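Local coordinates for fucolectin-related protein (Streptococcus pneumoniae, PDB 2WMF) that probably hydrolyses host blood-group antigen glycans as a family 98 glycoside hydrolase, its module here being the catalytic one, at residues Glu558-Asp561 and Val566-Ile569; Val446-Tyr451 and Lys456-Asp461; Leu481-Thr486 and Asp527-Thr532; Gly422-Gln425 and Ser430-Ile433; Ile321-Pro326 and Val469-Pro474. All blocks are in the same frame, centred on the assembly; numbering follows the deposited sequence.

How the contacts relate
Four of the five contacts lie wholly in the C-terminal beta region, where two six-stranded antiparallel sheets pack together; contact 5 ties that region to the end of helix 307-322, which follows the barrel of eight parallel strands. Along the chain, contacts 4 and 2 fall inside the long loop closed by contact 5, and contacts 3 and 1 follow. Contacts 1 and 2 are hairpins of one sheet, their centres 14 Å apart, with strand 529-536 of contact 3 between them. Contact 4 is a hairpin of the other sheet, its centre 10 Å from that of contact 2, and its strand 430-434 neighbours strand 467-472 of contact 5. Contact 3 bridges the two sheets of the sandwich.

Contact 1: residues Glu558-Asp561 and Val566-Ile569; sequences ENWD and VYTI
The beta hairpin of strands 554-561 and 566-573 closes one end of an antiparallel sheet, and E558-D561 pairs with V566-I569 near its turn. N559 and T568 form a hydrogen-bonded pair, N559 N giving to T568 O at 2.8 Å with a bent N-H...O angle of 135°, while T568 N returns a much straighter bond to N559 O. D561 and V566 make the next such pair, in which D561 N reaches V566 O at 2.9 Å and the return bond is longer. The side chains of E558, W560, Y567 and I569 share one face of the sheet. There CG of Y567 stands anti to the backbone N (chi1 174°), which lays the ring along its own strand toward E558. W560 crosses Y567 at about a right angle, and the W560 ring receives Y567 CB at its edge, 3.7 Å from CE3. The indole NE1 turns instead to E562 in the turn, and K542 and P543 touch the indole from a loop. On the far side of the pairing, strand 529-536 continues the sheet, with backbone bonds between L535 and Y567 and between L533 and I569. At the other end of the phenol, Y567 OH donates to E558 OE2 at 2.7 Å; the oxygen is met on its anti side, 19° out of the carboxylate plane, and the carboxylate stands almost perpendicular to the ring.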
# COMPACT_ATOMS: atom_id res chain seq x y z
N GLU A 558 -18.08 -27.81 7.94
CA GLU A 558 -18.54 -27.95 6.55
C GLU A 558 -20.01 -28.38 6.54
O GLU A 558 -20.48 -29.03 7.49
CB GLU A 558 -17.75 -29.04 5.85
CG GLU A 558 -16.30 -28.72 5.71
CD GLU A 558 -15.52 -29.80 5.02
OE1 GLU A 558 -15.03 -30.71 5.72
OE2 GLU A 558 -15.38 -29.73 3.78
N ASN A 559 -20.72 -28.05 5.47
CA ASN A 559 -22.10 -28.44 5.31
C ASN A 559 -22.37 -28.65 3.81
O ASN A 559 -22.02 -27.81 2.99
CB ASN A 559 -22.98 -27.35 5.90
CG ASN A 559 -24.45 -27.75 6.01
OD1 ASN A 559 -24.86 -28.82 5.57
ND2 ASN A 559 -25.25 -26.84 6.58
N TRP A 560 -22.90 -29.81 3.44
CA TRP A 560 -23.27 -30.08 2.05
C TRP A 560 -24.75 -30.41 1.96
O TRP A 560 -25.26 -31.23 2.74
CB TRP A 560 -22.41 -31.23 1.52
CG TRP A 560 -22.82 -31.74 0.18
CD1 TRP A 560 -23.37 -32.96 -0.10
CD2 TRP A 560 -22.67 -31.07 -1.08
NE1 TRP A 560 -23.59 -33.08 -1.44
CE2 TRP A 560 -23.16 -31.95 -2.07
CE3 TRP A 560 -22.16 -29.83 -1.46
CZ2 TRP A 560 -23.18 -31.60 -3.42
CZ3 TRP A 560 -22.19 -29.48 -2.80
CH2 TRP A 560 -22.68 -30.38 -3.77
N ASP A 561 -25.45 -29.78 1.02
CA ASP A 561 -26.85 -30.14 0.74
C ASP A 561 -26.85 -30.82 -0.63
O ASP A 561 -26.62 -30.18 -1.65
CB ASP A 561 -27.74 -28.89 0.76
CG ASP A 561 -29.23 -29.20 0.65
OD1 ASP A 561 -29.61 -30.05 -0.16
OD2 ASP A 561 -30.04 -28.55 1.33
N VAL A 566 -25.43 -27.27 -2.59
CA VAL A 566 -24.85 -26.12 -1.89
C VAL A 566 -23.83 -26.58 -0.86
O VAL A 566 -24.12 -27.40 -0.02
CB VAL A 566 -25.93 -25.22 -1.25
CG1 VAL A 566 -25.26 -24.09 -0.38
CG2 VAL A 566 -26.84 -24.64 -2.32
N TYR A 567 -22.61 -26.05 -0.96
CA TYR A 567 -21.57 -26.35 0.01
C TYR A 567 -21.36 -25.08 0.84
O TYR A 567 -21.14 -24.00 0.26
CB TYR A 567 -20.31 -26.75 -0.74
CG TYR A 567 -19.11 -26.94 0.16
CD1 TYR A 567 -18.97 -28.09 0.96
CD2 TYR A 567 -18.15 -25.93 0.29
CE1 TYR A 567 -17.85 -28.24 1.80
CE2 TYR A 567 -17.05 -26.07 1.12
CZ TYR A 567 -16.89 -27.21 1.90
OH TYR A 567 -15.76 -27.27 2.74
N THR A 568 -21.33 -25.22 2.17
CA THR A 568 -21.02 -24.09 3.05
C THR A 568 -19.84 -24.48 3.95
O THR A 568 -19.81 -25.58 4.53
CB THR A 568 -22.19 -23.70 3.96
OG1 THR A 568 -23.35 -23.45 3.18
CG2 THR A 568 -21.87 -22.43 4.83
N ILE A 569 -18.83 -23.61 4.01
CA ILE A 569 -17.78 -23.75 5.00
C ILE A 569 -17.79 -22.52 5.91
O ILE A 569 -17.76 -21.38 5.44
CB ILE A 569 -16.36 -24.04 4.39
CG1 ILE A 569 -15.38 -24.34 5.54
CG2 ILE A 569 -15.92 -22.93 3.52
CD1 ILE A 569 -14.12 -24.97 5.12

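Contact 2: residues Val446-Tyr451 and Lys456-Asp461; sequences VMLPMY and KSLSLD
L448 and L458 lie side by side and point the same way, their branches meeting at 4.2 Å between L448 CD1 and L458 CD2. M450 reaches L458 from the turn end: bent at both chi2 and chi3, its chain brings SD to 4.0 Å from L458 CB and the terminal CE near L458 CD1. Farther along, V446 CG2 rests on L460 CB, the two side chains again running alongside each other. On the other face M447 bends alongside the serines, its CG 3.5 Å from S459 OG and its SD against S457 CB. Between the two faces runs the backbone ladder of a beta hairpin, strands 444-449 and 457-462, with V446 paired to L460 and L448 to L458 through two hydrogen bonds each. L448 N to L458 O is 2.8 Å, with the donor tilted 29° from the carbonyl plane. Toward the turn M450 N gives to K456 O at 3.1 Å, and a water lies within hydrogen-bonding distance of both M450 O and K456 O. K456 and S457 both face S536 of the adjoining strand, a classic beta bulge near the turn. Outside the pair, W431 and I433 pack on L448 from the opposing sheet, while V470 of strand 467-472 is touched by both M450 and L458.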
# COMPACT_ATOMS: atom_id res chain seq x y z
N VAL A 446 -21.28 -10.33 0.38
CA VAL A 446 -21.27 -10.29 -1.05
C VAL A 446 -21.80 -11.60 -1.59
O VAL A 446 -21.57 -12.66 -1.01
CB VAL A 446 -19.86 -9.97 -1.64
CG1 VAL A 446 -19.38 -8.55 -1.18
CG2 VAL A 446 -18.80 -11.00 -1.32
N MET A 447 -22.49 -11.47 -2.72
CA MET A 447 -22.90 -12.62 -3.55
C MET A 447 -22.26 -12.38 -4.91
O MET A 447 -22.57 -11.42 -5.59
CB MET A 447 -24.42 -12.69 -3.69
CG MET A 447 -24.87 -13.95 -4.38
SD MET A 447 -24.66 -14.06 -6.16
CE MET A 447 -25.44 -12.56 -6.85
N LEU A 448 -21.33 -13.28 -5.24
CA LEU A 448 -20.47 -13.18 -6.40
C LEU A 448 -20.83 -14.22 -7.47
O LEU A 448 -20.58 -15.42 -7.30
CB LEU A 448 -19.04 -13.41 -5.95
CG LEU A 448 -18.46 -12.62 -4.78
CD1 LEU A 448 -17.04 -13.07 -4.41
CD2 LEU A 448 -18.53 -11.11 -5.05
N PRO A 449 -21.42 -13.77 -8.58
CA PRO A 449 -21.55 -14.66 -9.74
C PRO A 449 -20.15 -15.17 -10.11
O PRO A 449 -19.15 -14.45 -9.94
CB PRO A 449 -22.06 -13.74 -10.85
CG PRO A 449 -22.69 -12.56 -10.15
CD PRO A 449 -21.85 -12.40 -8.90
N MET A 450 -20.09 -16.40 -10.60
CA MET A 450 -18.81 -16.99 -10.96
C MET A 450 -18.75 -17.20 -12.47
O MET A 450 -19.77 -17.22 -13.15
CB MET A 450 -18.60 -18.30 -10.18
CG MET A 450 -18.53 -18.07 -8.61
SD MET A 450 -17.12 -17.05 -8.10
CE MET A 450 -15.91 -18.37 -7.97
N TYR A 451 -17.53 -17.26 -12.99
CA TYR A 451 -17.28 -17.18 -14.45
C TYR A 451 -16.87 -18.53 -15.04
O TYR A 451 -16.63 -18.63 -16.24
CB TYR A 451 -16.22 -16.12 -14.75
CG TYR A 451 -16.64 -14.66 -14.45
CD1 TYR A 451 -16.68 -13.70 -15.45
CD2 TYR A 451 -16.96 -14.26 -13.13
CE1 TYR A 451 -17.02 -12.36 -15.19
CE2 TYR A 451 -17.30 -12.92 -12.86
CZ TYR A 451 -17.36 -11.99 -13.88
OH TYR A 451 -17.70 -10.67 -13.60
N LYS A 456 -21.92 -21.99 -9.38
CA LYS A 456 -22.68 -20.92 -10.01
C LYS A 456 -22.42 -19.58 -9.35
O LYS A 456 -22.21 -18.55 -10.05
CB LYS A 456 -24.18 -21.21 -9.95
CG LYS A 456 -24.96 -20.28 -10.81
CD LYS A 456 -26.39 -20.71 -10.83
CE LYS A 456 -27.17 -20.00 -11.93
NZ LYS A 456 -26.70 -18.60 -12.17
N SER A 457 -22.47 -19.55 -8.02
CA SER A 457 -22.17 -18.33 -7.31
C SER A 457 -21.50 -18.66 -5.99
O SER A 457 -21.53 -19.79 -5.52
CB SER A 457 -23.41 -17.47 -7.10
OG SER A 457 -24.28 -18.09 -6.19
N LEU A 458 -20.81 -17.66 -5.45
CA LEU A 458 -20.08 -17.81 -4.19
C LEU A 458 -20.44 -16.61 -3.34
O LEU A 458 -20.33 -15.47 -3.77
CB LEU A 458 -18.57 -17.90 -4.48
CG LEU A 458 -17.61 -18.11 -3.33
CD1 LEU A 458 -16.31 -18.71 -3.84
CD2 LEU A 458 -17.30 -16.81 -2.60
N SER A 459 -20.94 -16.88 -2.15
CA SER A 459 -21.20 -15.81 -1.20
C SER A 459 -20.24 -15.80 -0.01
O SER A 459 -19.74 -16.84 0.42
CB SER A 459 -22.63 -15.99 -0.68
OG SER A 459 -23.55 -15.81 -1.75
N LEU A 460 -20.05 -14.61 0.58
CA LEU A 460 -19.23 -14.44 1.77
C LEU A 460 -19.93 -13.50 2.76
O LEU A 460 -20.52 -12.46 2.36
CB LEU A 460 -17.83 -13.84 1.44
CG LEU A 460 -16.87 -14.78 0.73
CD1 LEU A 460 -15.75 -13.98 0.05
CD2 LEU A 460 -16.26 -15.68 1.82
N ASP A 461 -19.82 -13.87 4.04
CA ASP A 461 -20.18 -13.02 5.17
C ASP A 461 -18.87 -12.74 5.87
O ASP A 461 -18.17 -13.68 6.29
CB ASP A 461 -21.21 -13.69 6.07
CG ASP A 461 -21.70 -12.79 7.20
OD1 ASP A 461 -21.56 -11.57 7.13
OD2 ASP A 461 -22.26 -13.36 8.18
O HOH W 1 -22.21 -18.35 -12.73

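Contact 3: residues Leu481-Thr486 and Asp527-Thr532; sequences LNNYRT and DFRTTT
The carbonyl oxygen of N483 receives two N-H groups from the guanidinium of R529. The shorter bond, R529 NH1 to N483 O at 2.8 Å, lies in the carbonyl plane on a lone pair, although the oxygen sits 22° out of the guanidinium plane; the second, from R529 NH2 at 3.1 Å, is weak. R529 is held by T463 OG1 at NE and by the carbonyl of P464 at NH1, which should restrict rotation of its flat end. Both faces of this guanidinium are occupied. The amide of N483 stacks over one, with ND2 3.9 Å above the plane, and CG of N483 stands between the backbone N and the carbonyl carbon (chi1 71°), folding the amide over the arginine. R485 lies flat on the opposite face, the two guanidinium centres 4.0 Å apart and their planes 25° from parallel. Proximity of two like charges is probably eased by these polar partners, including H465 ND1, which bonds to R485 NH1. The N483 amide is fixed by G575 N and H573 O. N483 itself sits within an Asx turn, in which N482 OD1 accepts from Y484 N. L481 CD1 and T531 CG2 meet tip to tip at 4.0 Å. The contact spans the two sheets, from strand 477-482 to strand 529-536, with H573 of strand 566-573 touching L481 and T531, and helix 307-322 packed against N482 and Y484.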
# COMPACT_ATOMS: atom_id res chain seq x y z
N LEU A 481 -8.38 -16.44 2.61
CA LEU A 481 -9.05 -15.60 3.62
C LEU A 481 -7.99 -15.08 4.56
O LEU A 481 -7.08 -15.83 4.99
CB LEU A 481 -10.08 -16.40 4.41
CG LEU A 481 -11.15 -17.22 3.69
CD1 LEU A 481 -12.03 -18.06 4.72
CD2 LEU A 481 -11.98 -16.35 2.72
N ASN A 482 -8.11 -13.81 4.95
CA ASN A 482 -7.26 -13.38 6.04
C ASN A 482 -7.97 -12.29 6.83
O ASN A 482 -8.41 -11.28 6.25
CB ASN A 482 -5.88 -12.91 5.52
CG ASN A 482 -4.82 -12.88 6.62
OD1 ASN A 482 -5.09 -12.41 7.73
ND2 ASN A 482 -3.57 -13.30 6.30
N ASN A 483 -8.11 -12.50 8.14
CA ASN A 483 -8.71 -11.50 8.99
C ASN A 483 -7.85 -11.10 10.19
O ASN A 483 -8.36 -10.63 11.20
CB ASN A 483 -10.11 -12.00 9.45
CG ASN A 483 -10.02 -13.14 10.44
OD1 ASN A 483 -8.93 -13.66 10.75
ND2 ASN A 483 -11.17 -13.55 10.95
N TYR A 484 -6.53 -11.24 10.07
CA TYR A 484 -5.64 -11.13 11.25
C TYR A 484 -5.80 -9.75 11.90
O TYR A 484 -5.63 -8.71 11.24
CB TYR A 484 -4.17 -11.33 10.86
CG TYR A 484 -3.26 -11.50 12.10
CD1 TYR A 484 -3.40 -12.59 12.95
CD2 TYR A 484 -2.30 -10.55 12.42
CE1 TYR A 484 -2.64 -12.71 14.07
CE2 TYR A 484 -1.50 -10.69 13.56
CZ TYR A 484 -1.66 -11.79 14.36
OH TYR A 484 -0.90 -11.94 15.51
N ARG A 485 -6.19 -9.72 13.18
CA ARG A 485 -6.25 -8.49 13.93
C ARG A 485 -6.00 -8.85 15.38
O ARG A 485 -6.82 -9.54 15.97
CB ARG A 485 -7.61 -7.79 13.77
CG ARG A 485 -7.66 -6.43 14.51
CD ARG A 485 -9.02 -5.78 14.47
NE ARG A 485 -9.93 -6.43 15.41
CZ ARG A 485 -11.15 -6.83 15.14
NH1 ARG A 485 -11.71 -6.59 13.95
NH2 ARG A 485 -11.86 -7.46 16.09
N THR A 486 -4.92 -8.34 15.94
CA THR A 486 -4.63 -8.57 17.37
C THR A 486 -5.49 -7.62 18.21
O THR A 486 -5.82 -6.51 17.76
CB THR A 486 -3.13 -8.37 17.69
OG1 THR A 486 -2.77 -6.98 17.45
CG2 THR A 486 -2.27 -9.33 16.90
N ASP A 527 -8.84 -14.50 19.86
CA ASP A 527 -10.27 -14.23 19.67
C ASP A 527 -10.54 -14.49 18.17
O ASP A 527 -10.06 -13.75 17.32
CB ASP A 527 -10.65 -12.79 19.97
CG ASP A 527 -10.40 -12.35 21.42
OD1 ASP A 527 -10.65 -13.08 22.35
OD2 ASP A 527 -10.03 -11.18 21.62
N PHE A 528 -11.29 -15.54 17.86
CA PHE A 528 -11.61 -15.87 16.47
C PHE A 528 -12.90 -15.15 16.04
O PHE A 528 -13.79 -14.88 16.85
CB PHE A 528 -11.79 -17.37 16.26
CG PHE A 528 -10.55 -18.21 16.49
CD1 PHE A 528 -9.30 -17.66 16.74
CD2 PHE A 528 -10.65 -19.61 16.37
CE1 PHE A 528 -8.18 -18.48 16.96
CE2 PHE A 528 -9.53 -20.43 16.54
CZ PHE A 528 -8.29 -19.86 16.82
N ARG A 529 -13.01 -14.90 14.74
CA ARG A 529 -14.18 -14.27 14.12
C ARG A 529 -14.54 -15.18 12.93
O ARG A 529 -13.68 -15.80 12.33
CB ARG A 529 -13.86 -12.84 13.59
CG ARG A 529 -13.16 -12.00 14.62
CD ARG A 529 -13.16 -10.53 14.27
NE ARG A 529 -12.59 -10.09 13.00
CZ ARG A 529 -11.28 -10.01 12.72
NH1 ARG A 529 -10.89 -9.47 11.58
NH2 ARG A 529 -10.35 -10.52 13.54
N THR A 530 -15.81 -15.18 12.55
CA THR A 530 -16.31 -16.14 11.57
C THR A 530 -16.51 -15.53 10.16
O THR A 530 -17.15 -14.47 9.99
CB THR A 530 -17.67 -16.70 12.02
OG1 THR A 530 -17.50 -17.32 13.31
CG2 THR A 530 -18.15 -17.77 11.01
N THR A 531 -15.95 -16.20 9.16
CA THR A 531 -16.15 -15.92 7.76
C THR A 531 -16.92 -17.12 7.23
O THR A 531 -16.50 -18.25 7.43
CB THR A 531 -14.82 -15.82 6.99
OG1 THR A 531 -14.01 -14.79 7.55
CG2 THR A 531 -15.08 -15.53 5.51
N THR A 532 -18.07 -16.85 6.61
CA THR A 532 -18.92 -17.94 6.10
C THR A 532 -18.85 -17.87 4.57
O THR A 532 -19.14 -16.81 3.96
CB THR A 532 -20.37 -17.78 6.57
OG1 THR A 532 -20.39 -17.71 8.01
CG2 THR A 532 -21.23 -18.95 6.05

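Contact 4: residues Gly422-Gln425 and Ser430-Ile433; sequences GYAQ and SWYI
Y432 O takes the backbone N-H of Q425 at 2.9 Å and also lies 3.3 Å from A424 CA in a CA-H...O contact. The pair belongs to a beta hairpin of strands 423-427 and 430-434 at the edge of an antiparallel sheet. Q425 and Y432 are a hydrogen-bonded pair of it: the return bond, Y432 N to Q425 O, is nearly straight at 172°. A424 and I433 form the adjacent non-hydrogen-bonded pair, where Y423 O approaches I433 CA. Y423 has CG anti to the backbone N (chi1 167°), which swings its ring across toward the partner strand; CE2 comes to 3.8 Å from Y432 O, and Y434 stacks on the same ring. The far ends of two side chains are engaged outside the pair, Q425 OE1 with H372 and Y432 OH with H319, so Y432 reaches helix 307-322, beside the barrel, while Q425 is held by H372. The face carrying A424 and I433 looks instead into the sandwich, where L448 packs on A424 and L460 on I433. W431 bonds through NE1 to P449 O and takes a cation-pi contact from R426. I433 CG2 lies 3.5 Å from Y423 O, and I433 CG1 is 4.2 Å from A424 CB. W431 also reaches the partner strand, its CE3 3.9 Å from A424 CB, an oblique approach.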
# COMPACT_ATOMS: atom_id res chain seq x y z
N GLY A 422 -20.53 -5.48 0.64
CA GLY A 422 -19.08 -5.57 0.70
C GLY A 422 -18.40 -4.96 -0.51
O GLY A 422 -19.06 -4.59 -1.52
N TYR A 423 -17.07 -4.89 -0.43
CA TYR A 423 -16.23 -4.48 -1.54
C TYR A 423 -15.83 -5.74 -2.32
O TYR A 423 -15.30 -6.70 -1.74
CB TYR A 423 -14.98 -3.78 -1.06
CG TYR A 423 -13.93 -3.59 -2.13
CD1 TYR A 423 -13.95 -2.51 -3.00
CD2 TYR A 423 -12.91 -4.52 -2.27
CE1 TYR A 423 -12.97 -2.30 -3.97
CE2 TYR A 423 -11.91 -4.36 -3.24
CZ TYR A 423 -11.95 -3.25 -4.12
OH TYR A 423 -10.93 -3.10 -5.05
N ALA A 424 -16.10 -5.73 -3.62
CA ALA A 424 -15.58 -6.79 -4.51
C ALA A 424 -15.20 -6.21 -5.86
O ALA A 424 -15.92 -5.38 -6.41
CB ALA A 424 -16.57 -7.96 -4.69
N GLN A 425 -14.06 -6.67 -6.36
CA GLN A 425 -13.49 -6.25 -7.63
C GLN A 425 -13.11 -7.49 -8.44
O GLN A 425 -12.43 -8.36 -7.94
CB GLN A 425 -12.24 -5.39 -7.41
CG GLN A 425 -11.68 -4.85 -8.69
CD GLN A 425 -10.34 -4.11 -8.57
OE1 GLN A 425 -9.83 -3.57 -9.59
NE2 GLN A 425 -9.77 -4.03 -7.32
N SER A 430 -10.13 -13.69 -11.16
CA SER A 430 -10.25 -13.65 -9.71
C SER A 430 -11.21 -12.57 -9.19
O SER A 430 -11.44 -11.55 -9.87
CB SER A 430 -8.90 -13.40 -9.06
OG SER A 430 -7.94 -14.36 -9.42
N TRP A 431 -11.72 -12.80 -7.98
CA TRP A 431 -12.40 -11.81 -7.19
C TRP A 431 -11.49 -11.39 -6.05
O TRP A 431 -10.95 -12.24 -5.34
CB TRP A 431 -13.69 -12.38 -6.57
CG TRP A 431 -14.87 -12.51 -7.50
CD1 TRP A 431 -15.48 -13.69 -7.94
CD2 TRP A 431 -15.66 -11.44 -7.99
NE1 TRP A 431 -16.58 -13.40 -8.72
CE2 TRP A 431 -16.75 -12.03 -8.74
CE3 TRP A 431 -15.59 -10.06 -7.86
CZ2 TRP A 431 -17.73 -11.26 -9.33
CZ3 TRP A 431 -16.60 -9.30 -8.45
CH2 TRP A 431 -17.63 -9.91 -9.20
N TYR A 432 -11.37 -10.07 -5.85
CA TYR A 432 -10.65 -9.46 -4.73
C TYR A 432 -11.73 -8.76 -3.85
O TYR A 432 -12.50 -7.94 -4.34
CB TYR A 432 -9.60 -8.45 -5.21
CG TYR A 432 -8.37 -9.17 -5.71
CD1 TYR A 432 -7.31 -9.38 -4.85
CD2 TYR A 432 -8.33 -9.77 -6.97
CE1 TYR A 432 -6.21 -10.15 -5.21
CE2 TYR A 432 -7.22 -10.56 -7.37
CZ TYR A 432 -6.16 -10.75 -6.50
OH TYR A 432 -5.08 -11.54 -6.88
N ILE A 433 -11.76 -9.11 -2.56
CA ILE A 433 -12.89 -8.84 -1.69
C ILE A 433 -12.42 -8.32 -0.32
O ILE A 433 -11.43 -8.83 0.23
CB ILE A 433 -13.69 -10.14 -1.44
CG1 ILE A 433 -14.13 -10.78 -2.76
CG2 ILE A 433 -14.84 -9.92 -0.50
CD1 ILE A 433 -13.91 -12.26 -2.78

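Contact 5: residues Ile321-Pro326 and Val469-Pro474; sequences IQNPAP and VVKENP
K471 stretches from its strand to meet the side chain of N323, and its ammonium group is the point of contact: K471 NZ donates to N323 OD1 at 2.8 Å. The two side chains cross at an oblique angle, and the donor stands 17° off the carbonyl plane of the amide, with a C=O...N angle of 149°. K471 runs extended through chi1 and chi2, then bends at chi3 (-105°), a turn that carries CE and NZ over to the asparagine; CE remains 3.9 Å from N323 OD1. On the other side, CG of N323 is anti to its carbonyl carbon, and the amide is held from both ends, since ND2 bonds to H319 O while OD1 takes the lysine. The ND2 bond to H319 O should limit rotation of the amide and keep OD1 turned to K471. The contact is small, burying about 60 Å² in all, and the charged partner rests on a neutral oxygen. N323 is the first residue to leave helical geometry after helix 307-322, and its own carbonyl bonds to Y283 OH. K471 is placed by its strand, which pairs with H478 through the backbone and has S430 touching the lysine side chain. The result is a polar tie between two parts of the catalytic module: the C-terminal end of helix 307-322, beside the barrel, and a strand of the C-terminal beta sandwich.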
# COMPACT_ATOMS: atom_id res chain seq x y z
N ILE A 321 3.91 -11.61 -5.05
CA ILE A 321 5.03 -12.31 -5.72
C ILE A 321 4.49 -13.49 -6.52
O ILE A 321 4.90 -13.72 -7.67
CB ILE A 321 6.10 -12.82 -4.73
CG1 ILE A 321 6.75 -11.65 -3.97
CG2 ILE A 321 7.19 -13.64 -5.47
CD1 ILE A 321 7.46 -12.09 -2.68
N GLN A 322 3.58 -14.25 -5.91
CA GLN A 322 3.12 -15.52 -6.50
C GLN A 322 2.12 -15.31 -7.63
O GLN A 322 2.01 -16.15 -8.53
CB GLN A 322 2.55 -16.42 -5.39
CG GLN A 322 3.71 -16.86 -4.44
CD GLN A 322 3.25 -17.64 -3.21
OE1 GLN A 322 2.10 -18.08 -3.13
NE2 GLN A 322 4.16 -17.78 -2.21
N ASN A 323 1.41 -14.19 -7.58
CA ASN A 323 0.38 -13.85 -8.53
C ASN A 323 0.62 -12.44 -9.03
O ASN A 323 0.21 -11.47 -8.37
CB ASN A 323 -0.97 -13.91 -7.83
CG ASN A 323 -1.24 -15.24 -7.22
OD1 ASN A 323 -1.70 -16.14 -7.91
ND2 ASN A 323 -0.88 -15.41 -5.94
N PRO A 324 1.32 -12.29 -10.17
CA PRO A 324 1.63 -10.95 -10.66
C PRO A 324 0.42 -10.02 -10.73
O PRO A 324 -0.66 -10.43 -11.15
CB PRO A 324 2.19 -11.22 -12.06
CG PRO A 324 2.89 -12.56 -11.88
CD PRO A 324 1.89 -13.32 -11.06
N ALA A 325 0.61 -8.77 -10.28
CA ALA A 325 -0.41 -7.74 -10.42
C ALA A 325 -0.85 -7.55 -11.86
O ALA A 325 -0.13 -7.89 -12.79
CB ALA A 325 0.12 -6.41 -9.90
N PRO A 326 -2.02 -6.95 -12.05
CA PRO A 326 -2.39 -6.60 -13.41
C PRO A 326 -1.32 -5.78 -14.09
O PRO A 326 -0.82 -4.82 -13.52
CB PRO A 326 -3.67 -5.78 -13.26
CG PRO A 326 -4.21 -6.15 -11.89
CD PRO A 326 -3.05 -6.54 -11.06
N VAL A 469 -9.46 -13.52 -1.43
CA VAL A 469 -9.16 -13.59 -2.84
C VAL A 469 -9.66 -14.93 -3.32
O VAL A 469 -9.31 -15.98 -2.74
CB VAL A 469 -7.66 -13.44 -3.17
CG1 VAL A 469 -7.45 -13.34 -4.73
CG2 VAL A 469 -7.03 -12.23 -2.48
N VAL A 470 -10.44 -14.91 -4.38
CA VAL A 470 -10.95 -16.16 -4.95
C VAL A 470 -10.49 -16.24 -6.41
O VAL A 470 -10.88 -15.40 -7.24
CB VAL A 470 -12.53 -16.25 -4.89
CG1 VAL A 470 -13.04 -17.55 -5.59
CG2 VAL A 470 -13.06 -16.11 -3.45
N LYS A 471 -9.66 -17.24 -6.71
CA LYS A 471 -9.19 -17.47 -8.07
C LYS A 471 -9.91 -18.66 -8.70
O LYS A 471 -9.97 -19.76 -8.11
CB LYS A 471 -7.68 -17.73 -8.07
CG LYS A 471 -7.11 -17.93 -9.47
CD LYS A 471 -5.58 -18.09 -9.51
CE LYS A 471 -4.92 -16.82 -10.01
NZ LYS A 471 -3.39 -16.95 -10.04
N GLU A 472 -10.44 -18.44 -9.91
CA GLU A 472 -11.08 -19.51 -10.67
C GLU A 472 -10.08 -20.10 -11.65
O GLU A 472 -9.73 -19.48 -12.66
CB GLU A 472 -12.29 -18.97 -11.42
CG GLU A 472 -13.33 -18.31 -10.50
CD GLU A 472 -14.66 -18.06 -11.24
OE1 GLU A 472 -15.34 -19.07 -11.52
OE2 GLU A 472 -15.02 -16.90 -11.54
N ASN A 473 -9.61 -21.31 -11.34
CA ASN A 473 -8.84 -22.11 -12.28
C ASN A 473 -9.85 -22.88 -13.11
O ASN A 473 -11.05 -22.85 -12.81
CB ASN A 473 -7.86 -23.02 -11.56
CG ASN A 473 -6.78 -22.23 -10.84
OD1 ASN A 473 -6.56 -22.41 -9.61
ND2 ASN A 473 -6.08 -21.38 -11.58
N PRO A 474 -9.39 -23.54 -14.18
CA PRO A 474 -10.35 -24.30 -14.96
C PRO A 474 -11.22 -25.29 -14.18
O PRO A 474 -12.43 -25.34 -14.39
CB PRO A 474 -9.47 -25.00 -16.01
CG PRO A 474 -8.37 -24.00 -16.28
CD PRO A 474 -8.05 -23.50 -14.84